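Local coordinates for DNA mismatch repair protein MutL (Aquifex aeolicus, PDB 6LZI) that binds ADP in a Bergerat-fold ATPase domain and, as a mismatch repair endonuclease, probably couples ATP hydrolysis to DNA repair, at residues Phe152-Lys155 with Glu156-Arg160. Sequence-based numbering, arbitrary orientation.
Sequences FLKK and EDTER
K154 and T158 touch through their aliphatic parts at the start of helix 156-173. The two side chains meet at about a right angle, with CE of K154 lying against the methyl CG2 of T158 at 3.4 Å, tighter than an ordinary carbon contact. Bends at chi2 and chi3 of the lysine bring CE against the threonine methyl, while CB of K154 sits 4.1 Å from the same CG2. T158 can present this methyl because chi1 of -61° sets CG2 anti to its backbone N.

The backbone bond is that of a first helical turn: N of E159 donates to O of K155 over 3.1 Å, nearly straight at 164°. K155 is the N-cap residue, the junction between the loop after helix 147-151 and the long helix 156-173 of this GHKL-type ATPase domain. The K155 side chain itself runs off in an extended chain, away from the helix, and E156 N, buried here, finds no partner in the model.

One water bridges loop and helix, donating to both O of K154 and OE2 of E156; a second, 3.1 Å from OG1 of T158, reaches N of K155 only weakly.

Among the charged groups, NZ of K154 stays 4.4 Å from OE2 of E159, beyond a salt bridge; that carboxylate is instead paired with K162, and its OE1 accepts from N of V17. Within the same turn, three residues apart, D157 and R160 form a salt bridge: NH1 of R160 donates over 3.0 Å to OD1 of D157, which accepts through its anti lone pair and lies in the guanidinium plane. CB of E156 rests 3.5 Å above one face of that guanidinium, and NE of R160 reaches E184.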
# COMPACT_ATOMS: atom_id res chain seq x y z
N PHE A 152 -6.47 22.63 -4.74
CA PHE A 152 -7.02 21.78 -5.79
C PHE A 152 -7.06 20.32 -5.40
O PHE A 152 -7.49 19.49 -6.22
CB PHE A 152 -6.22 21.94 -7.10
CG PHE A 152 -6.68 23.08 -7.98
CD1 PHE A 152 -7.95 23.06 -8.56
CD2 PHE A 152 -5.84 24.14 -8.28
CE1 PHE A 152 -8.37 24.09 -9.38
CE2 PHE A 152 -6.25 25.16 -9.10
CZ PHE A 152 -7.52 25.14 -9.65
N LEU A 153 -6.64 19.94 -4.19
CA LEU A 153 -6.79 18.55 -3.81
C LEU A 153 -8.26 18.19 -3.74
O LEU A 153 -9.13 19.04 -3.52
CB LEU A 153 -6.14 18.26 -2.45
CG LEU A 153 -4.61 18.30 -2.36
CD1 LEU A 153 -4.19 18.30 -0.88
CD2 LEU A 153 -4.06 17.07 -3.02
N LYS A 154 -8.53 16.90 -3.90
CA LYS A 154 -9.91 16.47 -3.96
C LYS A 154 -10.46 16.43 -2.53
O LYS A 154 -9.70 16.52 -1.55
CB LYS A 154 -9.99 15.12 -4.69
CG LYS A 154 -9.98 15.30 -6.23
CD LYS A 154 -9.07 14.34 -6.96
CE LYS A 154 -9.26 12.88 -6.53
NZ LYS A 154 -8.35 11.91 -7.25
N LYS A 155 -11.79 16.43 -2.44
CA LYS A 155 -12.45 16.33 -1.13
C LYS A 155 -11.87 15.18 -0.33
O LYS A 155 -11.40 14.19 -0.89
CB LYS A 155 -13.94 16.12 -1.29
CG LYS A 155 -14.68 17.36 -1.56
CD LYS A 155 -16.12 16.99 -1.90
CE LYS A 155 -17.02 18.20 -2.06
NZ LYS A 155 -18.40 17.71 -2.35
N GLU A 156 -11.95 15.31 1.00
CA GLU A 156 -11.42 14.31 1.92
C GLU A 156 -11.93 12.92 1.61
O GLU A 156 -11.17 11.94 1.63
CB GLU A 156 -11.80 14.70 3.35
CG GLU A 156 -10.96 15.81 3.97
CD GLU A 156 -11.43 17.21 3.62
OE1 GLU A 156 -12.47 17.68 4.16
OE2 GLU A 156 -10.77 17.86 2.80
N ASP A 157 -13.23 12.79 1.30
CA ASP A 157 -13.74 11.44 1.16
C ASP A 157 -13.21 10.76 -0.10
O ASP A 157 -13.02 9.54 -0.12
CB ASP A 157 -15.27 11.41 1.19
CG ASP A 157 -15.77 10.15 1.86
OD1 ASP A 157 -15.63 10.09 3.10
OD2 ASP A 157 -16.20 9.20 1.16
N THR A 158 -12.96 11.53 -1.17
CA THR A 158 -12.31 10.97 -2.35
C THR A 158 -10.87 10.56 -2.04
O THR A 158 -10.41 9.48 -2.46
CB THR A 158 -12.38 11.99 -3.49
OG1 THR A 158 -13.75 12.27 -3.81
CG2 THR A 158 -11.71 11.43 -4.71
N GLU A 159 -10.13 11.39 -1.31
CA GLU A 159 -8.76 11.02 -0.99
C GLU A 159 -8.73 9.81 -0.11
O GLU A 159 -7.84 8.98 -0.24
CB GLU A 159 -8.03 12.15 -0.28
CG GLU A 159 -7.19 13.02 -1.17
CD GLU A 159 -6.31 12.21 -2.14
OE1 GLU A 159 -5.38 11.41 -1.76
OE2 GLU A 159 -6.57 12.44 -3.31
N ARG A 160 -9.72 9.70 0.78
CA ARG A 160 -9.79 8.55 1.68
C ARG A 160 -9.93 7.26 0.91
O ARG A 160 -9.20 6.28 1.14
CB ARG A 160 -10.99 8.70 2.61
CG ARG A 160 -10.88 9.77 3.71
CD ARG A 160 -12.29 10.23 4.20
NE ARG A 160 -12.17 11.34 5.15
CZ ARG A 160 -13.14 12.20 5.46
NH1 ARG A 160 -14.35 12.08 4.91
NH2 ARG A 160 -12.89 13.18 6.32
O HOH W 1 -8.77 18.41 0.30
O HOH W 2 -13.75 15.12 -4.99